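Local coordinates for protein beta-1,4-exocellulase (Thermobifida fusca, PDB 4AVO) that cleaves beta-1,4-glycosidic bonds of cellulose as a family 6 cellobiohydrolase, of which this chain is the catalytic domain, at residues A186-W191 / I223-N228; A227-T232 / D318-P323; G283-T288 / A348-K353. The protein carries 1 engineered substitution. All blocks are in the same frame, centred on the assembly; numbering follows the deposited sequence.

Contacts 1 and 3 lie at the C-terminal ends of neighbouring strands in the parallel part of the central sheet of the family 6 catalytic domain. Contact 1 joins the loops that follow strands 180-185 and 221-224, and contact 3 pairs strand 283-287, next in the sheet, with 346-350. Contact 2 brings together two loop segments and starts on A227 and N228, where contact 1 ends. Contacts 1 and 3 follow one another along the chain, whereas the segments of contacts 2 and 3 alternate. Centres of contacts 1 and 2, and of 1 and 3, are about 10 Å apart; those of 2 and 3 about 15 Å. Contacts 1 and 2 contribute residues to the glucan-binding cleft, and contact 3 reaches it through K353.

Contact 1: A186-W191 / I223-N228; sequences AAHHGW and ISNTAN. With BGC (beta-D-glucopyranose), chain B; BGC (beta-D-glucopyranose), chain C; BGC (beta-D-glucopyranose), chain D; BGC (beta-D-glucopyranose), chain E.
H188 and N228 meet flat side to flat side: the N228 amide lies over one imidazole face, its CG 3.5 Å above the ring plane and displaced toward the rim, with the two planes 29° apart. W191 N approaches the opposite face near its rim. CG of H188 sits between its backbone N and carbonyl carbon (chi1 61°), which turns the ring edge toward the sugars, where NE2 donates a nearly straight bond of 3.0 Å to O3 of the chain B glucose. The backbones join at the C-terminal ends of neighbouring parallel strands, the usual site of the active cleft in this distorted alpha/beta barrel. There A186 N bonds to I223 O at 2.7 Å and N225 N to A187 O at 2.8 Å. With CG swung anti to the backbone N (chi1 -168°), W191 lays its indole against the same glucose, whose C4 stands 3.7 Å above the ring centre. Replacing the indole by an alanine here is likely to leave the chain B glucose without the flat surface it rests on. G190 O accepts a 2.8 Å bond from O2 of the chain B glucose.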
# COMPACT_ATOMS: atom_id res chain seq x y z
N ALA A 186 0.04 -5.19 -5.00
CA ALA A 186 0.30 -6.62 -4.85
C ALA A 186 0.36 -7.06 -3.39
O ALA A 186 1.18 -7.91 -3.03
CB ALA A 186 1.57 -7.00 -5.59
N ALA A 187 -0.52 -6.48 -2.57
CA ALA A 187 -0.63 -6.85 -1.15
C ALA A 187 0.74 -6.79 -0.45
O ALA A 187 1.51 -5.86 -0.68
CB ALA A 187 -1.26 -8.24 -1.01
N HIS A 188 1.03 -7.76 0.41
CA HIS A 188 2.34 -7.87 1.05
C HIS A 188 2.60 -9.32 1.44
O HIS A 188 1.71 -10.17 1.31
CB HIS A 188 2.45 -6.93 2.26
CG HIS A 188 1.46 -7.22 3.35
ND1 HIS A 188 1.79 -7.93 4.48
CD2 HIS A 188 0.15 -6.90 3.47
CE1 HIS A 188 0.72 -8.03 5.26
NE2 HIS A 188 -0.28 -7.42 4.67
N HIS A 189 3.81 -9.62 1.92
CA HIS A 189 4.18 -11.02 2.18
C HIS A 189 3.33 -11.66 3.27
O HIS A 189 3.09 -12.87 3.24
CB HIS A 189 5.68 -11.16 2.49
CG HIS A 189 6.01 -11.01 3.95
ND1 HIS A 189 6.27 -9.80 4.53
CD2 HIS A 189 6.12 -11.94 4.93
CE1 HIS A 189 6.52 -9.97 5.82
NE2 HIS A 189 6.44 -11.26 6.08
N GLY A 190 2.88 -10.85 4.23
CA GLY A 190 2.04 -11.34 5.32
C GLY A 190 0.57 -11.39 4.93
O GLY A 190 -0.31 -11.54 5.79
N TRP A 191 0.31 -11.26 3.63
CA TRP A 191 -1.03 -11.43 3.08
C TRP A 191 -1.03 -12.61 2.10
O TRP A 191 -1.78 -13.56 2.27
CB TRP A 191 -1.49 -10.15 2.37
CG TRP A 191 -2.98 -10.11 2.01
CD1 TRP A 191 -3.83 -11.17 1.88
CD2 TRP A 191 -3.74 -8.94 1.69
NE1 TRP A 191 -5.09 -10.72 1.52
CE2 TRP A 191 -5.06 -9.36 1.40
CE3 TRP A 191 -3.44 -7.57 1.63
CZ2 TRP A 191 -6.07 -8.46 1.05
CZ3 TRP A 191 -4.46 -6.67 1.29
CH2 TRP A 191 -5.76 -7.13 1.00
N ILE A 223 3.36 -2.88 -6.70
CA ILE A 223 3.74 -2.32 -5.41
C ILE A 223 3.26 -3.20 -4.26
O ILE A 223 2.11 -3.66 -4.25
CB ILE A 223 3.25 -0.85 -5.23
CG1 ILE A 223 3.67 -0.31 -3.86
CG2 ILE A 223 1.73 -0.73 -5.45
CD1 ILE A 223 3.74 1.20 -3.79
N SER A 224 4.15 -3.42 -3.29
CA SER A 224 3.80 -4.19 -2.10
C SER A 224 3.84 -3.32 -0.86
O SER A 224 4.45 -2.24 -0.86
CB SER A 224 4.75 -5.39 -1.93
OG SER A 224 5.93 -5.01 -1.23
N ASN A 225 3.18 -3.78 0.20
CA ASN A 225 3.24 -3.16 1.53
C ASN A 225 2.50 -1.82 1.66
O ASN A 225 2.69 -1.10 2.64
CB ASN A 225 4.70 -3.05 2.00
CG ASN A 225 4.87 -3.19 3.51
OD1 ASN A 225 5.74 -2.54 4.11
ND2 ASN A 225 4.08 -4.04 4.13
N THR A 226 1.64 -1.49 0.70
CA THR A 226 0.95 -0.20 0.74
C THR A 226 0.07 -0.13 1.98
O THR A 226 -0.75 -1.02 2.21
CB THR A 226 0.10 0.07 -0.52
OG1 THR A 226 0.92 -0.03 -1.69
CG2 THR A 226 -0.51 1.47 -0.45
N ALA A 227 0.30 0.91 2.77
CA ALA A 227 -0.42 1.12 4.03
C ALA A 227 -0.26 -0.04 5.02
O ALA A 227 -1.08 -0.22 5.92
CB ALA A 227 -1.90 1.44 3.78
N ASN A 228 0.81 -0.81 4.86
CA ASN A 228 1.12 -1.87 5.82
C ASN A 228 2.49 -1.66 6.47
O ASN A 228 3.12 -0.61 6.29
CB ASN A 228 0.95 -3.27 5.19
CG ASN A 228 0.50 -4.31 6.20
OD1 ASN A 228 -0.68 -4.67 6.26
ND2 ASN A 228 1.42 -4.78 7.01
C2 BGC B . -3.30 -9.38 5.56
C3 BGC B . -3.99 -8.06 5.87
C4 BGC B . -5.30 -7.94 5.08
C5 BGC B . -6.16 -9.20 5.31
C6 BGC B . -7.38 -9.22 4.41
C1 BGC B . -4.24 -10.55 5.82
O2 BGC B . -2.15 -9.49 6.38
O3 BGC B . -3.10 -7.03 5.53
O4 BGC B . -6.03 -6.84 5.57
O5 BGC B . -5.44 -10.40 5.07
O6 BGC B . -8.33 -10.13 4.93
C2 BGC C . -4.88 -15.13 4.89
C3 BGC C . -4.55 -13.67 4.57
C4 BGC C . -4.09 -12.92 5.83
C5 BGC C . -3.03 -13.72 6.59
C6 BGC C . -2.62 -13.08 7.92
C1 BGC C . -3.75 -15.79 5.68
O2 BGC C . -5.07 -15.84 3.68
O3 BGC C . -5.68 -13.04 4.02
O4 BGC C . -3.51 -11.70 5.41
O5 BGC C . -3.48 -15.03 6.85
O6 BGC C . -3.75 -12.95 8.75
C2 BGC D . -7.28 -4.86 5.08
C3 BGC D . -7.30 -3.51 4.34
C4 BGC D . -5.97 -2.74 4.44
C5 BGC D . -4.83 -3.72 4.12
C6 BGC D . -3.45 -3.15 4.39
C1 BGC D . -6.06 -5.69 4.71
O2 BGC D . -8.45 -5.63 4.82
O3 BGC D . -8.33 -2.70 4.87
O4 BGC D . -5.95 -1.54 3.62
O5 BGC D . -4.90 -4.91 4.90
O6 BGC D . -2.49 -4.09 3.96
C2 BGC E . -5.34 0.65 4.91
C3 BGC E . -5.74 2.13 5.07
C4 BGC E . -6.21 2.81 3.78
C5 BGC E . -6.78 1.72 2.86
C6 BGC E . -5.75 1.30 1.82
C1 BGC E . -6.40 -0.27 4.27
O2 BGC E . -5.15 0.20 6.23
O3 BGC E . -4.66 2.86 5.61
O4 BGC E . -7.11 3.90 4.06
O5 BGC E . -7.29 0.57 3.53
O6 BGC E . -4.85 0.38 2.39
O HOH W 1 0.43 -3.21 -1.20

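Contact 2: A227-T232 / D318-P323; sequences ANYSAT and DRRIHP. With BGC (beta-D-glucopyranose), chain D; BGC (beta-D-glucopyranose), chain E; BGC (beta-D-glucopyranose), chain C.
R320 begins with CG beside its backbone N (chi1 -68°) and bends at chi3 (-79°), which brings its guanidinium against residues 228-230 and back to D318. The D318 carboxylate meets it side-on. R320 NE donates to the syn lone pair of D318 OD1 at 3.0 Å, and NH2 reaches OD2 at 2.9 Å in a salt bridge; both acceptors lie within a few degrees of the guanidinium plane. OD1 is gripped a second time by the backbone N of R320, 3.2 Å away on its anti side, closing an Asx turn. Thus fixed, the guanidinium presents one face to Y229, whose CB lies 3.7 Å above its centre, while the phenol ring leans away at 57° and carries OH to D359, the predicted proton acceptor. S230 OG comes to the edge, in the guanidinium plane, 3.1 Å from R320 NH2. The N228 amide approaches the guanidinium edge as well. R320 NH1 donates to N325 O. Two waters bridge the segments: one links A231 N to D318 OD2, the other S230 OG to P323 O. An Asp-Arg pair within one loop, built on an Asx turn, thus holds the guanidinium against 228-230, and the waters and the packing of Y229 and S230 on R320 link two irregular loops in the wall of the family 6 glucan-binding cleft.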
# COMPACT_ATOMS: atom_id res chain seq x y z
N ALA A 227 0.30 0.91 2.77
CA ALA A 227 -0.42 1.12 4.03
C ALA A 227 -0.26 -0.04 5.02
O ALA A 227 -1.08 -0.22 5.92
CB ALA A 227 -1.90 1.44 3.78
N ASN A 228 0.81 -0.81 4.86
CA ASN A 228 1.12 -1.87 5.82
C ASN A 228 2.49 -1.66 6.47
O ASN A 228 3.12 -0.61 6.29
CB ASN A 228 0.95 -3.27 5.19
CG ASN A 228 0.50 -4.31 6.20
OD1 ASN A 228 -0.68 -4.67 6.26
ND2 ASN A 228 1.42 -4.78 7.01
N TYR A 229 2.94 -2.65 7.24
CA TYR A 229 4.06 -2.50 8.16
C TYR A 229 5.11 -3.62 8.03
O TYR A 229 6.03 -3.71 8.85
CB TYR A 229 3.54 -2.48 9.60
CG TYR A 229 2.48 -1.43 9.88
CD1 TYR A 229 1.13 -1.67 9.57
CD2 TYR A 229 2.83 -0.21 10.44
CE1 TYR A 229 0.16 -0.69 9.82
CE2 TYR A 229 1.87 0.77 10.70
CZ TYR A 229 0.55 0.52 10.39
OH TYR A 229 -0.38 1.50 10.65
N SER A 230 4.97 -4.47 7.02
CA SER A 230 5.87 -5.61 6.89
C SER A 230 7.29 -5.12 6.61
O SER A 230 7.50 -4.16 5.87
CB SER A 230 5.40 -6.59 5.82
OG SER A 230 4.20 -7.22 6.24
N ALA A 231 8.27 -5.77 7.25
CA ALA A 231 9.67 -5.36 7.16
C ALA A 231 10.17 -5.49 5.72
O ALA A 231 9.84 -6.45 5.04
CB ALA A 231 10.53 -6.20 8.08
N THR A 232 10.97 -4.52 5.28
CA THR A 232 11.63 -4.64 3.98
C THR A 232 12.57 -5.84 3.98
O THR A 232 12.48 -6.71 3.11
CB THR A 232 12.42 -3.37 3.65
OG1 THR A 232 11.53 -2.25 3.66
CG2 THR A 232 13.06 -3.48 2.26
N ASP A 318 9.96 -6.57 12.70
CA ASP A 318 8.50 -6.41 12.71
C ASP A 318 8.00 -6.94 14.04
O ASP A 318 8.04 -8.15 14.28
CB ASP A 318 7.89 -7.20 11.54
CG ASP A 318 6.38 -6.98 11.39
OD1 ASP A 318 5.71 -6.51 12.33
OD2 ASP A 318 5.87 -7.31 10.30
N ARG A 319 7.52 -6.04 14.90
CA ARG A 319 7.20 -6.41 16.28
C ARG A 319 5.70 -6.64 16.53
O ARG A 319 5.26 -6.74 17.69
CB ARG A 319 7.78 -5.40 17.27
CG ARG A 319 9.30 -5.34 17.27
CD ARG A 319 9.82 -4.66 18.53
NE ARG A 319 9.02 -3.50 18.88
CZ ARG A 319 9.16 -2.30 18.32
NH1 ARG A 319 10.08 -2.11 17.38
NH2 ARG A 319 8.38 -1.30 18.70
N ARG A 320 4.92 -6.76 15.46
CA ARG A 320 3.48 -6.99 15.61
C ARG A 320 3.18 -8.32 16.28
O ARG A 320 3.99 -9.24 16.25
CB ARG A 320 2.77 -6.91 14.27
CG ARG A 320 2.78 -5.51 13.70
CD ARG A 320 2.08 -5.47 12.38
NE ARG A 320 2.94 -5.96 11.30
CZ ARG A 320 2.54 -6.06 10.04
NH1 ARG A 320 1.31 -5.72 9.69
NH2 ARG A 320 3.39 -6.49 9.12
N ILE A 321 2.01 -8.41 16.90
CA ILE A 321 1.58 -9.66 17.54
C ILE A 321 1.38 -10.75 16.48
O ILE A 321 1.72 -11.91 16.69
CB ILE A 321 0.29 -9.47 18.37
CG1 ILE A 321 0.53 -8.42 19.47
CG2 ILE A 321 -0.15 -10.80 19.00
CD1 ILE A 321 -0.75 -7.80 20.02
N HIS A 322 0.83 -10.34 15.34
CA HIS A 322 0.49 -11.25 14.25
C HIS A 322 0.63 -10.49 12.93
O HIS A 322 0.35 -9.30 12.88
CB HIS A 322 -0.94 -11.77 14.42
CG HIS A 322 -1.29 -12.91 13.51
ND1 HIS A 322 -1.83 -12.72 12.25
CD2 HIS A 322 -1.17 -14.25 13.67
CE1 HIS A 322 -2.03 -13.89 11.68
NE2 HIS A 322 -1.64 -14.84 12.52
N PRO A 323 1.10 -11.17 11.86
CA PRO A 323 1.31 -10.44 10.60
C PRO A 323 0.02 -9.88 9.99
O PRO A 323 0.07 -8.96 9.17
CB PRO A 323 1.96 -11.48 9.68
CG PRO A 323 1.62 -12.80 10.28
CD PRO A 323 1.52 -12.58 11.76
C2 BGC D . -7.28 -4.86 5.08
C3 BGC D . -7.30 -3.51 4.34
C4 BGC D . -5.97 -2.74 4.44
C5 BGC D . -4.83 -3.72 4.12
C6 BGC D . -3.45 -3.15 4.39
C1 BGC D . -6.06 -5.69 4.71
O2 BGC D . -8.45 -5.63 4.82
O3 BGC D . -8.33 -2.70 4.87
O4 BGC D . -5.95 -1.54 3.62
O5 BGC D . -4.90 -4.91 4.90
O6 BGC D . -2.49 -4.09 3.96
C2 BGC E . -5.34 0.65 4.91
C3 BGC E . -5.74 2.13 5.07
C4 BGC E . -6.21 2.81 3.78
C5 BGC E . -6.78 1.72 2.86
C6 BGC E . -5.75 1.30 1.82
C1 BGC E . -6.40 -0.27 4.27
O2 BGC E . -5.15 0.20 6.23
O3 BGC E . -4.66 2.86 5.61
O4 BGC E . -7.11 3.90 4.06
O5 BGC E . -7.29 0.57 3.53
O6 BGC E . -4.85 0.38 2.39
C2 BGC C . -4.88 -15.13 4.89
C3 BGC C . -4.55 -13.67 4.57
C4 BGC C . -4.09 -12.92 5.83
C5 BGC C . -3.03 -13.72 6.59
C6 BGC C . -2.62 -13.08 7.92
C1 BGC C . -3.75 -15.79 5.68
O2 BGC C . -5.07 -15.84 3.68
O3 BGC C . -5.68 -13.04 4.02
O4 BGC C . -3.51 -11.70 5.41
O5 BGC C . -3.48 -15.03 6.85
O6 BGC C . -3.75 -12.95 8.75
O HOH W 2 2.68 -9.03 7.61
O HOH W 3 7.35 -8.26 8.35

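Contact 3: G283-T288 / A348-K353; sequences GMLIDT and AYVWVK. With BGC (beta-D-glucopyranose), chain F; BGC (beta-D-glucopyranose), chain E.
Strands 283-287 and 348-350 run parallel, 4.8 Å apart at closest approach of their axes, and exchange backbone bonds in the alternating pattern of a parallel sheet. V350 N donates to I286 O at 3.0 Å and T288 N to V350 O at 2.8 Å, while the bond from I286 N to A348 O is weak. Apolar contacts fall on two faces. L285 packs against A348 and V350 on one, its CD2 3.9 Å from A348 CB. On the other, I286 and Y349 lie side by side pointing the same way. At the strand end, CG2 of T288 rests 3.8 Å from Y349 CG, while its OG1 turns to E336 O, which also accepts from W351 NE1.

Beyond the strand, side chain meets main chain. D287 has CG anti to its backbone N (chi1 -172°), which extends the carboxylate past V350 to two successive amides: V352 N donates to OD1 at 3.0 Å, from above the carboxylate plane, and K353 N to OD2 on its syn side. S289 OG and A227 N bind these oxygens too. K353 runs on to the sugars, NZ donating to O6 and O5 of the chain F glucose and, at 2.9 Å, to O3 of the chain E glucose. The N-H groups converging on buried D287 would favour its ionised form, and its bond to K353 N is likely to position the backbone from which the lysine extends.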
# COMPACT_ATOMS: atom_id res chain seq x y z
N GLY A 283 9.16 -3.48 -12.74
CA GLY A 283 9.92 -3.20 -11.53
C GLY A 283 8.96 -3.16 -10.36
O GLY A 283 7.76 -2.93 -10.54
N MET A 284 9.48 -3.40 -9.16
CA MET A 284 8.63 -3.46 -7.98
C MET A 284 8.80 -2.22 -7.11
O MET A 284 9.87 -1.63 -7.06
CB MET A 284 8.92 -4.73 -7.16
CG MET A 284 9.02 -6.02 -8.00
SD MET A 284 7.50 -6.41 -8.90
CE MET A 284 6.60 -7.34 -7.65
N LEU A 285 7.72 -1.83 -6.43
CA LEU A 285 7.80 -0.81 -5.39
C LEU A 285 7.46 -1.40 -4.04
O LEU A 285 6.65 -2.32 -3.93
CB LEU A 285 6.85 0.35 -5.69
CG LEU A 285 6.90 1.03 -7.05
CD1 LEU A 285 5.79 2.05 -7.14
CD2 LEU A 285 8.27 1.68 -7.25
N ILE A 286 8.11 -0.89 -3.00
CA ILE A 286 7.75 -1.22 -1.64
C ILE A 286 7.43 0.07 -0.90
O ILE A 286 8.21 1.02 -0.91
CB ILE A 286 8.87 -1.99 -0.90
CG1 ILE A 286 9.18 -3.31 -1.63
CG2 ILE A 286 8.46 -2.27 0.56
CD1 ILE A 286 10.34 -4.11 -1.01
N ASP A 287 6.24 0.10 -0.29
CA ASP A 287 5.85 1.22 0.55
C ASP A 287 6.57 1.10 1.89
O ASP A 287 6.29 0.19 2.67
CB ASP A 287 4.33 1.22 0.75
CG ASP A 287 3.81 2.48 1.47
OD1 ASP A 287 4.60 3.35 1.87
OD2 ASP A 287 2.57 2.60 1.61
N THR A 288 7.52 2.00 2.13
CA THR A 288 8.34 1.98 3.34
C THR A 288 7.94 3.11 4.30
O THR A 288 8.71 3.50 5.19
CB THR A 288 9.84 2.08 3.00
OG1 THR A 288 10.08 3.24 2.20
CG2 THR A 288 10.29 0.84 2.23
N ALA A 348 11.88 1.42 -6.67
CA ALA A 348 11.99 2.40 -5.59
C ALA A 348 11.37 1.92 -4.29
O ALA A 348 10.43 1.13 -4.29
CB ALA A 348 11.32 3.72 -6.00
N TYR A 349 11.92 2.40 -3.18
CA TYR A 349 11.16 2.48 -1.94
C TYR A 349 10.41 3.79 -2.00
O TYR A 349 10.97 4.81 -2.39
CB TYR A 349 12.06 2.45 -0.70
CG TYR A 349 12.86 1.18 -0.52
CD1 TYR A 349 12.38 -0.05 -0.98
CD2 TYR A 349 14.11 1.21 0.10
CE1 TYR A 349 13.12 -1.22 -0.81
CE2 TYR A 349 14.86 0.05 0.28
CZ TYR A 349 14.36 -1.16 -0.19
OH TYR A 349 15.10 -2.31 -0.03
N VAL A 350 9.13 3.75 -1.63
CA VAL A 350 8.27 4.92 -1.71
C VAL A 350 7.44 5.06 -0.45
O VAL A 350 7.26 4.10 0.29
CB VAL A 350 7.31 4.84 -2.93
CG1 VAL A 350 8.06 5.08 -4.23
CG2 VAL A 350 6.59 3.50 -2.96
N TRP A 351 6.95 6.27 -0.22
CA TRP A 351 5.97 6.54 0.82
C TRP A 351 4.63 6.75 0.15
O TRP A 351 4.36 7.82 -0.41
CB TRP A 351 6.36 7.78 1.62
CG TRP A 351 7.47 7.53 2.61
CD1 TRP A 351 8.28 6.44 2.69
CD2 TRP A 351 7.90 8.43 3.64
NE1 TRP A 351 9.18 6.59 3.72
CE2 TRP A 351 8.97 7.80 4.32
CE3 TRP A 351 7.49 9.70 4.05
CZ2 TRP A 351 9.63 8.40 5.40
CZ3 TRP A 351 8.14 10.30 5.13
CH2 TRP A 351 9.21 9.65 5.79
N VAL A 352 3.80 5.71 0.15
CA VAL A 352 2.52 5.78 -0.54
C VAL A 352 1.43 6.14 0.46
O VAL A 352 0.74 7.14 0.30
CB VAL A 352 2.21 4.48 -1.29
CG1 VAL A 352 0.80 4.53 -1.89
CG2 VAL A 352 3.24 4.31 -2.39
N LYS A 353 1.29 5.33 1.50
CA LYS A 353 0.48 5.73 2.64
C LYS A 353 1.18 6.92 3.31
O LYS A 353 2.34 6.80 3.70
CB LYS A 353 0.32 4.58 3.63
CG LYS A 353 -0.48 4.94 4.89
CD LYS A 353 -1.96 5.20 4.60
CE LYS A 353 -2.71 5.56 5.87
NZ LYS A 353 -4.18 5.71 5.64
C2 BGC F . -8.29 5.93 3.32
C3 BGC F . -8.26 7.14 2.38
C4 BGC F . -6.94 7.89 2.51
C5 BGC F . -5.77 6.91 2.39
C6 BGC F . -4.41 7.58 2.61
C1 BGC F . -7.05 5.03 3.16
O2 BGC F . -9.48 5.21 3.08
O3 BGC F . -9.33 8.01 2.66
O4 BGC F . -6.88 8.87 1.49
O5 BGC F . -5.90 5.86 3.33
O6 BGC F . -4.28 7.98 3.97
C2 BGC E . -5.34 0.65 4.91
C3 BGC E . -5.74 2.13 5.07
C4 BGC E . -6.21 2.81 3.78
C5 BGC E . -6.78 1.72 2.86
C6 BGC E . -5.75 1.30 1.82
C1 BGC E . -6.40 -0.27 4.27
O2 BGC E . -5.15 0.20 6.23
O3 BGC E . -4.66 2.86 5.61
O4 BGC E . -7.11 3.90 4.06
O5 BGC E . -7.29 0.57 3.53
O6 BGC E . -4.85 0.38 2.39